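Local coordinates for protein possible prolidase (Bifidobacterium longum NCC2705, PDB 2P9B) that probably hydrolyses carbon-nitrogen bonds as a member of the amidohydrolase family, though its substrate is not established, at residues Ile30-Gly42 with Val47-Tyr59. Numbering follows the deposited sequence.
Sequences ILRNMTIVVGADG and VAPSIETSIPAEY
An antiparallel beta hairpin of the small sheet packed beside the TIM barrel, as in other amidohydrolases, pairs Thr-35 with Ala-48; the strand axes, 34-38 and 47-49, run at 151°. Two backbone bonds define this hydrogen-bonded pair: Thr-35 N to Ala-48 O at 2.8 Å and Ala-48 N to Thr-35 O at 3.1 Å. Beyond Pro-49 the second strand gives way to a 3-10 turn, yet one more backbone bond crosses, as Ser-50 N donates almost straight (171°) to Asn-33 O, arriving tilted from the carbonyl plane. Asn-33 and Met-34 together face Ala-19 as a G1 bulge, where the chain turns a corner between two sheets.

On the face that carries Thr-35 and Ala-48, Thr-35 OG1 meets Ser-50 OG of the turn at 2.7 Å in a hydrogen bond whose donor is undecided; Ser-50 OG is also bonded to His-18 N, tying the turn to the chain joining strands 14-17 and 19-22. Selenomethionine Met-34 leaves the backbone away from its partner strand, but bends at both chi2 and chi3 (-74°) to bring CE back to 3.5 Å from Ala-48 C, with SE over one face of the Pro-49 ring. Thr-53 slides its CG2 past both Thr-35 CG2 and Val-37 CG2, while its OG1 reaches Pro-49 O from the carbonyl face opposite Glu-52 N. Farther along, Tyr-59 crosses Val-37 at roughly a right angle, CE2 lying 3.6 Å from Val-37 CG1. Glu-45 binds the phenol oxygen, and a water donates to Tyr-59 OH at 2.9 Å while accepting from Ala-40 N.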
loop_
_atom_site.group_PDB
_atom_site.type_symbol
_atom_site.label_atom_id
_atom_site.label_comp_id
_atom_site.label_asym_id
_atom_site.label_seq_id
_atom_site.Cartn_x
_atom_site.Cartn_y
_atom_site.Cartn_z
ATOM N N ILE A 30 -16.393 -1.096 -16.709
ATOM C CA ILE A 30 -16.975 -2.307 -16.146
ATOM C C ILE A 30 -17.378 -3.224 -17.298
ATOM O O ILE A 30 -17.863 -2.763 -18.331
ATOM C CB ILE A 30 -18.224 -2.023 -15.276
ATOM C CG1 ILE A 30 -19.378 -1.516 -16.139
ATOM C CG2 ILE A 30 -17.886 -1.012 -14.199
ATOM C CD1 ILE A 30 -20.700 -1.447 -15.396
ATOM N N LEU A 31 -17.169 -4.520 -17.121
ATOM C CA LEU A 31 -17.506 -5.495 -18.151
ATOM C C LEU A 31 -18.483 -6.494 -17.555
ATOM O O LEU A 31 -18.203 -7.098 -16.523
ATOM C CB LEU A 31 -16.239 -6.205 -18.618
ATOM C CG LEU A 31 -15.096 -5.245 -18.968
ATOM C CD1 LEU A 31 -13.841 -6.040 -19.251
ATOM C CD2 LEU A 31 -15.489 -4.383 -20.165
ATOM N N ARG A 32 -19.625 -6.674 -18.211
ATOM C CA ARG A 32 -20.655 -7.574 -17.710
ATOM C C ARG A 32 -20.593 -9.011 -18.220
ATOM O O ARG A 32 -20.079 -9.275 -19.304
ATOM C CB ARG A 32 -22.028 -6.974 -18.016
ATOM C CG ARG A 32 -22.182 -5.559 -17.493
ATOM C CD ARG A 32 -23.508 -4.948 -17.910
ATOM N NE ARG A 32 -23.613 -3.553 -17.488
ATOM C CZ ARG A 32 -22.851 -2.567 -17.953
ATOM N NH1 ARG A 32 -21.917 -2.811 -18.864
ATOM N NH2 ARG A 32 -23.018 -1.332 -17.503
ATOM N N ASN A 33 -21.121 -9.929 -17.410
ATOM C CA ASN A 33 -21.169 -11.359 -17.722
ATOM C C ASN A 33 -19.871 -11.866 -18.342
ATOM O O ASN A 33 -19.829 -12.289 -19.503
ATOM C CB ASN A 33 -22.355 -11.649 -18.642
ATOM C CG ASN A 33 -22.686 -13.127 -18.715
ATOM O OD1 ASN A 33 -22.528 -13.858 -17.734
ATOM N ND2 ASN A 33 -23.170 -13.572 -19.869
HETATM N N MSE A 34 -18.820 -11.826 -17.530
HETATM C CA MSE A 34 -17.482 -12.237 -17.912
HETATM C C MSE A 34 -17.009 -13.486 -17.177
HETATM O O MSE A 34 -17.482 -13.800 -16.088
HETATM C CB MSE A 34 -16.494 -11.107 -17.607
HETATM C CG MSE A 34 -16.790 -9.776 -18.287
HETATM SE SE MSE A 34 -16.732 -9.871 -20.184
HETATM C CE MSE A 34 -14.868 -9.973 -20.370
ATOM N N THR A 35 -16.058 -14.185 -17.781
ATOM C CA THR A 35 -15.470 -15.358 -17.166
ATOM C C THR A 35 -13.967 -15.119 -17.104
ATOM O O THR A 35 -13.369 -14.623 -18.059
ATOM C CB THR A 35 -15.724 -16.641 -17.987
ATOM O OG1 THR A 35 -17.114 -16.976 -17.929
ATOM C CG2 THR A 35 -14.892 -17.805 -17.445
ATOM N N ILE A 36 -13.366 -15.440 -15.966
ATOM C CA ILE A 36 -11.930 -15.296 -15.807
ATOM C C ILE A 36 -11.411 -16.707 -15.598
ATOM O O ILE A 36 -11.814 -17.393 -14.658
ATOM C CB ILE A 36 -11.564 -14.434 -14.582
ATOM C CG1 ILE A 36 -12.109 -13.012 -14.755
ATOM C CG2 ILE A 36 -10.048 -14.393 -14.420
ATOM C CD1 ILE A 36 -11.807 -12.087 -13.585
ATOM N N VAL A 37 -10.528 -17.143 -16.488
ATOM C CA VAL A 37 -9.969 -18.480 -16.404
ATOM C C VAL A 37 -8.551 -18.425 -15.854
ATOM O O VAL A 37 -7.704 -17.700 -16.372
ATOM C CB VAL A 37 -9.951 -19.153 -17.790
ATOM C CG1 VAL A 37 -9.412 -20.572 -17.668
ATOM C CG2 VAL A 37 -11.361 -19.152 -18.379
ATOM N N VAL A 38 -8.303 -19.199 -14.805
ATOM C CA VAL A 38 -6.989 -19.230 -14.170
ATOM C C VAL A 38 -6.303 -20.581 -14.363
ATOM O O VAL A 38 -6.888 -21.630 -14.094
ATOM C CB VAL A 38 -7.109 -18.927 -12.658
ATOM C CG1 VAL A 38 -5.739 -18.970 -12.003
ATOM C CG2 VAL A 38 -7.756 -17.555 -12.454
ATOM N N GLY A 39 -5.056 -20.540 -14.827
ATOM C CA GLY A 39 -4.302 -21.762 -15.064
ATOM C C GLY A 39 -3.657 -22.363 -13.829
ATOM O O GLY A 39 -3.711 -21.786 -12.743
ATOM N N ALA A 40 -3.036 -23.527 -14.000
ATOM C CA ALA A 40 -2.381 -24.223 -12.898
ATOM C C ALA A 40 -1.163 -23.459 -12.398
ATOM O O ALA A 40 -0.678 -23.710 -11.294
ATOM C CB ALA A 40 -1.974 -25.635 -13.332
ATOM N N ASP A 41 -0.669 -22.530 -13.210
ATOM C CA ASP A 41 0.484 -21.728 -12.822
ATOM C C ASP A 41 0.068 -20.497 -12.016
ATOM O O ASP A 41 0.903 -19.660 -11.675
ATOM C CB ASP A 41 1.285 -21.299 -14.055
ATOM C CG ASP A 41 0.472 -20.470 -15.030
ATOM O OD1 ASP A 41 -0.740 -20.276 -14.802
ATOM O OD2 ASP A 41 1.056 -20.018 -16.041
ATOM N N GLY A 42 -1.223 -20.393 -11.715
ATOM C CA GLY A 42 -1.716 -19.269 -10.931
ATOM C C GLY A 42 -1.865 -17.964 -11.695
ATOM O O GLY A 42 -2.065 -16.903 -11.098
ATOM N N VAL A 47 -9.913 -13.929 -20.224
ATOM C CA VAL A 47 -10.820 -12.931 -19.666
ATOM C C VAL A 47 -11.750 -12.614 -20.828
ATOM O O VAL A 47 -11.393 -11.852 -21.723
ATOM C CB VAL A 47 -10.102 -11.638 -19.239
ATOM C CG1 VAL A 47 -11.122 -10.639 -18.715
ATOM C CG2 VAL A 47 -9.066 -11.938 -18.171
ATOM N N ALA A 48 -12.936 -13.209 -20.832
ATOM C CA ALA A 48 -13.855 -12.986 -21.940
ATOM C C ALA A 48 -15.310 -13.221 -21.563
ATOM O O ALA A 48 -15.604 -13.797 -20.516
ATOM C CB ALA A 48 -13.466 -13.897 -23.100
ATOM N N PRO A 49 -16.245 -12.770 -22.416
ATOM C CA PRO A 49 -17.675 -12.952 -22.149
ATOM C C PRO A 49 -17.942 -14.425 -21.838
ATOM O O PRO A 49 -17.460 -15.311 -22.537
ATOM C CB PRO A 49 -18.325 -12.512 -23.458
ATOM C CG PRO A 49 -17.409 -11.414 -23.916
ATOM C CD PRO A 49 -16.037 -12.017 -23.665
ATOM N N SER A 50 -18.701 -14.670 -20.781
ATOM C CA SER A 50 -19.015 -16.022 -20.359
ATOM C C SER A 50 -19.699 -16.850 -21.444
ATOM O O SER A 50 -19.403 -18.029 -21.616
ATOM C CB SER A 50 -19.909 -15.983 -19.114
ATOM O OG SER A 50 -19.271 -15.300 -18.051
ATOM N N ILE A 51 -20.605 -16.227 -22.181
ATOM C CA ILE A 51 -21.344 -16.934 -23.217
ATOM C C ILE A 51 -20.466 -17.607 -24.266
ATOM O O ILE A 51 -20.858 -18.623 -24.841
ATOM C CB ILE A 51 -22.338 -15.984 -23.918
ATOM C CG1 ILE A 51 -23.312 -16.788 -24.779
ATOM C CG2 ILE A 51 -21.586 -14.980 -24.772
ATOM C CD1 ILE A 51 -24.465 -15.956 -25.317
ATOM N N GLU A 52 -19.280 -17.064 -24.514
ATOM C CA GLU A 52 -18.393 -17.638 -25.528
ATOM C C GLU A 52 -17.196 -18.368 -24.945
ATOM O O GLU A 52 -16.351 -18.878 -25.684
ATOM C CB GLU A 52 -17.878 -16.535 -26.457
ATOM C CG GLU A 52 -17.127 -15.435 -25.729
ATOM C CD GLU A 52 -16.553 -14.375 -26.657
ATOM O OE1 GLU A 52 -17.291 -13.866 -27.523
ATOM O OE2 GLU A 52 -15.358 -14.041 -26.505
ATOM N N THR A 53 -17.125 -18.435 -23.622
ATOM C CA THR A 53 -15.992 -19.076 -22.980
ATOM C C THR A 53 -16.313 -20.440 -22.393
ATOM O O THR A 53 -17.084 -20.550 -21.446
ATOM C CB THR A 53 -15.430 -18.171 -21.868
ATOM O OG1 THR A 53 -15.172 -16.868 -22.408
ATOM C CG2 THR A 53 -14.133 -18.746 -21.316
ATOM N N SER A 54 -15.718 -21.478 -22.972
ATOM C CA SER A 54 -15.931 -22.833 -22.489
ATOM C C SER A 54 -14.917 -23.117 -21.388
ATOM O O SER A 54 -13.761 -22.703 -21.481
ATOM C CB SER A 54 -15.757 -23.842 -23.625
ATOM O OG SER A 54 -14.437 -23.800 -24.146
ATOM N N ILE A 55 -15.353 -23.818 -20.346
ATOM C CA ILE A 55 -14.473 -24.153 -19.233
ATOM C C ILE A 55 -13.672 -25.406 -19.568
ATOM O O ILE A 55 -14.247 -26.469 -19.791
ATOM C CB ILE A 55 -15.273 -24.442 -17.949
ATOM C CG1 ILE A 55 -16.358 -23.379 -17.750
ATOM C CG2 ILE A 55 -14.327 -24.491 -16.755
ATOM C CD1 ILE A 55 -15.834 -21.972 -17.586
ATOM N N PRO A 56 -12.335 -25.298 -19.609
ATOM C CA PRO A 56 -11.497 -26.458 -19.923
ATOM C C PRO A 56 -11.785 -27.626 -18.989
ATOM O O PRO A 56 -12.228 -27.432 -17.855
ATOM C CB PRO A 56 -10.082 -25.915 -19.752
ATOM C CG PRO A 56 -10.231 -24.485 -20.161
ATOM C CD PRO A 56 -11.513 -24.085 -19.465
ATOM N N ALA A 57 -11.539 -28.838 -19.470
ATOM C CA ALA A 57 -11.778 -30.030 -18.669
ATOM C C ALA A 57 -10.893 -30.025 -17.427
ATOM O O ALA A 57 -9.767 -29.528 -17.462
ATOM C CB ALA A 57 -11.508 -31.281 -19.499
ATOM N N GLU A 58 -11.419 -30.572 -16.334
ATOM C CA GLU A 58 -10.697 -30.664 -15.066
ATOM C C GLU A 58 -10.659 -29.350 -14.284
ATOM O O GLU A 58 -10.336 -29.341 -13.097
ATOM C CB GLU A 58 -9.267 -31.157 -15.311
ATOM C CG GLU A 58 -8.531 -31.610 -14.059
ATOM C CD GLU A 58 -9.112 -32.881 -13.463
ATOM O OE1 GLU A 58 -9.199 -33.894 -14.193
ATOM O OE2 GLU A 58 -9.477 -32.872 -12.268
ATOM N N TYR A 59 -10.988 -28.244 -14.943
ATOM C CA TYR A 59 -10.987 -26.940 -14.282
ATOM C C TYR A 59 -12.165 -26.790 -13.328
ATOM O O TYR A 59 -13.293 -27.145 -13.662
ATOM C CB TYR A 59 -11.043 -25.819 -15.319
ATOM C CG TYR A 59 -9.708 -25.436 -15.914
ATOM C CD1 TYR A 59 -8.828 -26.403 -16.400
ATOM C CD2 TYR A 59 -9.341 -24.095 -16.030
ATOM C CE1 TYR A 59 -7.618 -26.040 -16.992
ATOM C CE2 TYR A 59 -8.138 -23.723 -16.619
ATOM C CZ TYR A 59 -7.282 -24.700 -17.100
ATOM O OH TYR A 59 -6.103 -24.336 -17.699
HETATM O O HOH W 1 -21.297 -13.268 -21.733
HETATM O O HOH W 2 -17.726 -19.209 -19.066
HETATM O O HOH W 3 -3.558 -24.925 -16.425
#